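Local coordinates for protein abietadiene synthase, chloroplastic (Abies grandis, PDB 3S9V) that is a plant chloroplast enzyme of the terpene synthase family, mainly alpha-helical, with a metal-binding domain of that family, at residues Lys427-Pro430 / Arg431-Ala434; Ile574-Val577 / Gly578-Thr582; Met754-Phe757 / Tyr758-Gly761. All blocks are in the same frame, centred on the assembly; numbering follows the deposited sequence.

Interaction 1. Residues Lys427-Pro430 / Arg431-Ala434; sequences KSMP and RLEA
Ser-428 OG donates to Glu-433 OE1 across 2.8 Å and meets the lone pair of that oxygen that faces away from OE2. Both side chains are set for this: OG stands anti to the backbone N (chi1 -178°), and Glu-433, also anti at chi1, runs out extended and carries its carboxylate back toward the helix start. The same hydroxyl is hydrogen-bonded to Tyr-419, so two groups fix its rotation. A water links the two residues, donating to Ser-428 O at 2.7 Å and weakly to Glu-433 OE1. Two backbone bonds then open the helix: Glu-433 N reaches Met-429 O at 3.0 Å, and Ala-434 N reaches Pro-430 O at 2.8 Å.

This is the first turn of helix 430-440, with Met-429 at the N-cap position and Pro-430 as the first helical residue. The N-terminal end of the helix would probably favour the negative charge of Glu-433.

On the apolar side Met-429 and Leu-432 lie alongside each other and point the same way, CG of the methionine 4.2 Å from CD1 of the leucine. Met-429, bent at chi2 and chi3, turns its sulfur end from Leu-432 toward helix 741-757, where it packs on Ile-753 and Leu-756. Arg-431 leaves the turn to make a cation-pi contact with Phe-516.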
loop_
_atom_site.group_PDB
_atom_site.type_symbol
_atom_site.label_atom_id
_atom_site.label_comp_id
_atom_site.label_asym_id
_atom_site.label_seq_id
_atom_site.Cartn_x
_atom_site.Cartn_y
_atom_site.Cartn_z
ATOM N N LYS A 427 -0.611 9.984 7.078
ATOM C CA LYS A 427 0.151 11.112 6.548
ATOM C C LYS A 427 0.379 10.978 5.054
ATOM O O LYS A 427 1.058 11.807 4.451
ATOM C CB LYS A 427 1.523 11.212 7.219
ATOM C CG LYS A 427 1.509 11.392 8.714
ATOM C CD LYS A 427 2.931 11.535 9.219
ATOM C CE LYS A 427 2.986 11.564 10.728
ATOM N NZ LYS A 427 4.387 11.726 11.207
ATOM N N SER A 428 -0.181 9.934 4.460
ATOM C CA SER A 428 -0.002 9.694 3.042
ATOM C C SER A 428 -1.187 10.156 2.186
ATOM O O SER A 428 -2.266 9.563 2.230
ATOM C CB SER A 428 0.259 8.205 2.815
ATOM O OG SER A 428 0.478 7.935 1.440
ATOM N N MET A 429 -0.978 11.218 1.410
ATOM C CA MET A 429 -2.021 11.742 0.531
ATOM C C MET A 429 -1.903 11.002 -0.805
ATOM O O MET A 429 -0.801 10.769 -1.297
ATOM C CB MET A 429 -1.839 13.251 0.316
ATOM C CG MET A 429 -1.519 14.052 1.589
ATOM S SD MET A 429 -2.678 13.794 2.955
ATOM C CE MET A 429 -4.225 14.164 2.117
ATOM N N PRO A 430 -3.041 10.630 -1.410
ATOM C CA PRO A 430 -3.097 9.906 -2.686
ATOM C C PRO A 430 -2.118 10.325 -3.790
ATOM O O PRO A 430 -1.415 9.474 -4.350
ATOM C CB PRO A 430 -4.555 10.075 -3.110
ATOM C CG PRO A 430 -5.273 10.077 -1.802
ATOM C CD PRO A 430 -4.397 10.979 -0.949
ATOM N N ARG A 431 -2.064 11.613 -4.119
ATOM C CA ARG A 431 -1.156 12.054 -5.176
ATOM C C ARG A 431 0.310 11.854 -4.800
ATOM O O ARG A 431 1.116 11.417 -5.625
ATOM C CB ARG A 431 -1.399 13.525 -5.532
ATOM C CG ARG A 431 -2.732 13.800 -6.220
ATOM C CD ARG A 431 -2.768 13.272 -7.658
ATOM N NE ARG A 431 -3.128 11.860 -7.721
ATOM C CZ ARG A 431 -3.182 11.151 -8.843
ATOM N NH1 ARG A 431 -2.893 11.714 -10.014
ATOM N NH2 ARG A 431 -3.551 9.880 -8.799
ATOM N N LEU A 432 0.660 12.164 -3.556
ATOM C CA LEU A 432 2.044 12.004 -3.117
ATOM C C LEU A 432 2.467 10.531 -3.105
ATOM O O LEU A 432 3.597 10.203 -3.492
ATOM C CB LEU A 432 2.230 12.637 -1.736
ATOM C CG LEU A 432 1.978 14.149 -1.736
ATOM C CD1 LEU A 432 2.152 14.723 -0.334
ATOM C CD2 LEU A 432 2.952 14.809 -2.708
ATOM N N GLU A 433 1.570 9.646 -2.666
ATOM C CA GLU A 433 1.883 8.220 -2.642
ATOM C C GLU A 433 1.962 7.723 -4.079
ATOM O O GLU A 433 2.847 6.947 -4.430
ATOM C CB GLU A 433 0.814 7.412 -1.897
ATOM C CG GLU A 433 1.163 5.919 -1.814
ATOM C CD GLU A 433 0.208 5.107 -0.944
ATOM O OE1 GLU A 433 -0.032 5.507 0.216
ATOM O OE2 GLU A 433 -0.289 4.057 -1.414
ATOM N N ALA A 434 1.037 8.179 -4.911
ATOM C CA ALA A 434 1.022 7.763 -6.303
ATOM C C ALA A 434 2.309 8.184 -7.002
ATOM O O ALA A 434 2.869 7.423 -7.800
ATOM C CB ALA A 434 -0.189 8.355 -7.018
HETATM O O HOH W 1 -2.594 7.660 0.325
#

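Interaction 2. Residues Ile574-Val577 / Gly578-Thr582; sequences ICFV and GFYNT
Phe-576 touches both Phe-579 and Tyr-580, one turn on along helix 570-594. Its apolar contacts come in two kinds. CB of Tyr-580 sits over one face of the Phe-576 ring, 4.1 Å from CE2, while CD2 of Phe-579 approaches CE1 of Phe-576 at 4.1 Å, the two side chains crossing at a slant. With CG anti to the backbone N, the Phe-576 ring leans forward along the helix, which brings its CE2 side to CB of Tyr-580. Farther out, Phe-553 and Trp-606 meet the rings of Phe-576 and Phe-579 respectively edge-to-face.

Alongside the aromatic row, CG1 of Val-577 lies 3.4 Å from ND2 of Asn-581, the two side chains running side by side.

The backbone bonds are regular i to i+4 links, the shortest from Tyr-580 N to Phe-576 O at 2.7 Å. Gly-578 O is gripped twice: Thr-582 N arrives at 2.9 Å and Thr-582 OG1 at 3.1 Å, from opposite faces of the carbonyl plane, the hydroxyl well above it.

Chemically, this is an alpha-helix whose aromatic side carries it against helices 547-559 and 521-541, while the Thr-582 hydroxyl is turned onto the backbone of its own helix and also has a weak hydrogen bond with Trp-488.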
loop_
_atom_site.group_PDB
_atom_site.type_symbol
_atom_site.label_atom_id
_atom_site.label_comp_id
_atom_site.label_asym_id
_atom_site.label_seq_id
_atom_site.Cartn_x
_atom_site.Cartn_y
_atom_site.Cartn_z
ATOM N N ILE A 574 -12.913 45.511 4.234
ATOM C CA ILE A 574 -12.446 44.859 3.024
ATOM C C ILE A 574 -12.644 43.352 3.168
ATOM O O ILE A 574 -13.233 42.701 2.298
ATOM C CB ILE A 574 -10.941 45.160 2.798
ATOM C CG1 ILE A 574 -10.752 46.638 2.447
ATOM C CG2 ILE A 574 -10.378 44.265 1.709
ATOM C CD1 ILE A 574 -9.293 47.048 2.355
ATOM N N CYS A 575 -12.149 42.807 4.276
ATOM C CA CYS A 575 -12.263 41.383 4.533
ATOM C C CYS A 575 -13.701 40.909 4.372
ATOM O O CYS A 575 -13.959 39.945 3.659
ATOM C CB CYS A 575 -11.762 41.051 5.941
ATOM S SG CYS A 575 -12.064 39.341 6.422
ATOM N N PHE A 576 -14.638 41.590 5.024
ATOM C CA PHE A 576 -16.037 41.200 4.941
ATOM C C PHE A 576 -16.627 41.307 3.531
ATOM O O PHE A 576 -17.254 40.361 3.051
ATOM C CB PHE A 576 -16.904 42.025 5.897
ATOM C CG PHE A 576 -18.335 41.579 5.919
ATOM C CD1 PHE A 576 -18.685 40.367 6.502
ATOM C CD2 PHE A 576 -19.323 42.324 5.282
ATOM C CE1 PHE A 576 -19.996 39.896 6.445
ATOM C CE2 PHE A 576 -20.638 41.862 5.220
ATOM C CZ PHE A 576 -20.974 40.642 5.801
ATOM N N VAL A 577 -16.445 42.454 2.876
ATOM C CA VAL A 577 -16.977 42.636 1.528
ATOM C C VAL A 577 -16.547 41.449 0.675
ATOM O O VAL A 577 -17.364 40.864 -0.039
ATOM C CB VAL A 577 -16.478 43.962 0.886
ATOM C CG1 VAL A 577 -16.924 44.045 -0.566
ATOM C CG2 VAL A 577 -17.038 45.156 1.656
ATOM N N GLY A 578 -15.267 41.094 0.767
ATOM C CA GLY A 578 -14.756 39.957 0.024
ATOM C C GLY A 578 -15.472 38.683 0.451
ATOM O O GLY A 578 -15.893 37.888 -0.386
ATOM N N PHE A 579 -15.620 38.497 1.759
ATOM C CA PHE A 579 -16.297 37.327 2.311
ATOM C C PHE A 579 -17.707 37.227 1.729
ATOM O O PHE A 579 -18.108 36.182 1.224
ATOM C CB PHE A 579 -16.367 37.444 3.842
ATOM C CG PHE A 579 -17.056 36.285 4.524
ATOM C CD1 PHE A 579 -16.389 35.088 4.740
ATOM C CD2 PHE A 579 -18.370 36.406 4.974
ATOM C CE1 PHE A 579 -17.016 34.028 5.397
ATOM C CE2 PHE A 579 -19.007 35.350 5.631
ATOM C CZ PHE A 579 -18.328 34.160 5.843
ATOM N N TYR A 580 -18.445 38.331 1.806
ATOM C CA TYR A 580 -19.817 38.434 1.306
ATOM C C TYR A 580 -19.921 38.178 -0.208
ATOM O O TYR A 580 -20.798 37.443 -0.665
ATOM C CB TYR A 580 -20.361 39.827 1.659
ATOM C CG TYR A 580 -21.748 40.188 1.146
ATOM C CD1 TYR A 580 -21.911 41.002 0.017
ATOM C CD2 TYR A 580 -22.891 39.793 1.838
ATOM C CE1 TYR A 580 -23.184 41.422 -0.400
ATOM C CE2 TYR A 580 -24.162 40.204 1.430
ATOM C CZ TYR A 580 -24.301 41.020 0.313
ATOM O OH TYR A 580 -25.562 41.431 -0.071
ATOM N N ASN A 581 -19.029 38.781 -0.985
ATOM C CA ASN A 581 -19.068 38.582 -2.429
ATOM C C ASN A 581 -18.740 37.134 -2.797
ATOM O O ASN A 581 -19.385 36.539 -3.658
ATOM C CB ASN A 581 -18.092 39.531 -3.134
ATOM C CG ASN A 581 -18.488 40.989 -2.986
ATOM O OD1 ASN A 581 -19.664 41.306 -2.819
ATOM N ND2 ASN A 581 -17.505 41.884 -3.060
ATOM N N THR A 582 -17.736 36.571 -2.138
ATOM C CA THR A 582 -17.345 35.204 -2.410
ATOM C C THR A 582 -18.468 34.225 -2.086
ATOM O O THR A 582 -18.811 33.380 -2.911
ATOM C CB THR A 582 -16.098 34.809 -1.610
ATOM O OG1 THR A 582 -14.963 35.525 -2.110
ATOM C CG2 THR A 582 -15.842 33.321 -1.722
#

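Interaction 3. Residues Met754-Phe757 / Tyr758-Gly761; sequences MQLF and YMQG
Met-754 and Tyr-758 run side by side and point the same way, the end of the methionine chain reaching the CE2 side of the tyrosine ring. CE of Met-754 comes to 3.3 Å from CE2 of Tyr-758, and SD lies in the ring plane at the edge, 5.0 Å from the ring centroid: a Met-aromatic contact. Three successive bends of the methionine chain, each near -70°, curl it up to meet the ring. Tyr-758 also rests against its neighbour, CB of Phe-757 being 4.0 Å from its CD2.

A second apolar pair forms on another side of the turn, where Leu-756 CD1 meets Met-759 SD at 3.9 Å. Here chi1 of Met-759 (65°) puts CG between its backbone N and carbonyl carbon, and this brings the chain past the carbonyl of Leu-756 to lie beside the leucine. Around these pairs, helix 669-693 offers Asn-682 to both Met-754 and Tyr-758, and Tyr-423 packs against both Leu-756 and Met-759.

At the polar edge helix 741-757 comes to its end. Tyr-758 N still donates to Met-754 O in the helical manner, at 3.0 Å, but Tyr-758 is the first residue to leave helical backbone angles. Met-759 N then reaches back only three residues, in a weak bond of 3.4 Å to Leu-756 O. Outside the turn, Lys-685 takes up Met-759 O.

The backbone bonding thus falls from a sound bond to a weak one, while the apolar contacts of Met-754 and Met-759 continue across the helix end and probably add to its hold, before the chain passes into the poorly ordered residues Gln-760 and Gly-761.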
loop_
_atom_site.group_PDB
_atom_site.type_symbol
_atom_site.label_atom_id
_atom_site.label_comp_id
_atom_site.label_asym_id
_atom_site.label_seq_id
_atom_site.Cartn_x
_atom_site.Cartn_y
_atom_site.Cartn_z
ATOM N N MET A 754 -3.727 17.577 7.662
ATOM C CA MET A 754 -3.198 18.199 8.874
ATOM C C MET A 754 -2.081 17.346 9.487
ATOM O O MET A 754 -1.080 17.868 9.974
ATOM C CB MET A 754 -4.320 18.420 9.891
ATOM C CG MET A 754 -5.347 19.482 9.483
ATOM S SD MET A 754 -4.685 21.171 9.375
ATOM C CE MET A 754 -4.549 21.578 11.126
ATOM N N GLN A 755 -2.255 16.032 9.470
ATOM C CA GLN A 755 -1.232 15.153 10.000
ATOM C C GLN A 755 0.058 15.371 9.197
ATOM O O GLN A 755 1.153 15.307 9.744
ATOM C CB GLN A 755 -1.674 13.693 9.886
ATOM C CG GLN A 755 -2.763 13.283 10.863
ATOM C CD GLN A 755 -2.360 13.527 12.296
ATOM O OE1 GLN A 755 -1.243 13.220 12.691
ATOM N NE2 GLN A 755 -3.272 14.074 13.086
ATOM N N LEU A 756 -0.079 15.642 7.899
ATOM C CA LEU A 756 1.081 15.864 7.040
ATOM C C LEU A 756 1.729 17.238 7.259
ATOM O O LEU A 756 2.944 17.340 7.430
ATOM C CB LEU A 756 0.694 15.714 5.564
ATOM C CG LEU A 756 1.833 15.940 4.556
ATOM C CD1 LEU A 756 2.905 14.866 4.724
ATOM C CD2 LEU A 756 1.286 15.910 3.142
ATOM N N PHE A 757 0.924 18.293 7.267
ATOM C CA PHE A 757 1.479 19.622 7.452
ATOM C C PHE A 757 2.123 19.825 8.811
ATOM O O PHE A 757 3.101 20.551 8.922
ATOM C CB PHE A 757 0.407 20.698 7.244
ATOM C CG PHE A 757 0.076 20.965 5.802
ATOM C CD1 PHE A 757 -0.813 21.979 5.461
ATOM C CD2 PHE A 757 0.652 20.214 4.784
ATOM C CE1 PHE A 757 -1.125 22.241 4.129
ATOM C CE2 PHE A 757 0.349 20.467 3.454
ATOM C CZ PHE A 757 -0.543 21.484 3.126
ATOM N N TYR A 758 1.578 19.189 9.841
ATOM C CA TYR A 758 2.105 19.351 11.191
ATOM C C TYR A 758 2.729 18.083 11.748
ATOM O O TYR A 758 2.757 17.880 12.960
ATOM C CB TYR A 758 0.986 19.826 12.124
ATOM C CG TYR A 758 0.375 21.142 11.707
ATOM C CD1 TYR A 758 1.009 22.356 11.987
ATOM C CD2 TYR A 758 -0.821 21.176 10.993
ATOM C CE1 TYR A 758 0.460 23.576 11.559
ATOM C CE2 TYR A 758 -1.372 22.376 10.562
ATOM C CZ TYR A 758 -0.732 23.571 10.845
ATOM O OH TYR A 758 -1.294 24.748 10.403
ATOM N N MET A 759 3.240 17.238 10.864
ATOM C CA MET A 759 3.853 15.988 11.291
ATOM C C MET A 759 5.111 16.195 12.129
ATOM O O MET A 759 5.775 17.232 12.049
ATOM C CB MET A 759 4.180 15.109 10.075
ATOM C CG MET A 759 5.238 15.661 9.132
ATOM S SD MET A 759 5.472 14.576 7.697
ATOM C CE MET A 759 6.346 13.201 8.459
ATOM N N GLN A 760 5.417 15.192 12.943
ATOM C CA GLN A 760 6.591 15.213 13.802
ATOM C C GLN A 760 7.833 15.208 12.911
ATOM O O GLN A 760 8.123 14.214 12.240
ATOM C CB GLN A 760 6.588 13.977 14.707
ATOM C CG GLN A 760 7.682 13.969 15.756
ATOM C CD GLN A 760 7.539 15.114 16.735
ATOM O OE1 GLN A 760 6.555 15.197 17.472
ATOM N NE2 GLN A 760 8.520 16.009 16.745
ATOM N N GLY A 761 8.558 16.321 12.898
ATOM C CA GLY A 761 9.751 16.407 12.076
ATOM C C GLY A 761 10.915 15.633 12.659
ATOM O O GLY A 761 10.895 14.403 12.708
#

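Along the chain the three contacts follow in series, each a local turn of one continuous segment. Interactions 1 and 3 are neighbours in space, their centres about 14 Å apart: the start of helix 430-440 and the loop before it lie against the end of helix 741-757 and the loop after it, with Met-429 CG 3.7 Å from Leu-756 CD2 and Lys-427 NZ 3.6 Å from Met-759 CB. Two helix ends more than 300 positions apart in sequence are thus joined into one packed region. Interaction 2 lies within a single helix, 570-594, in the metal-binding family region and apart from them, its centre about 34 Å from that of interaction 1 and 31 Å from that of interaction 3.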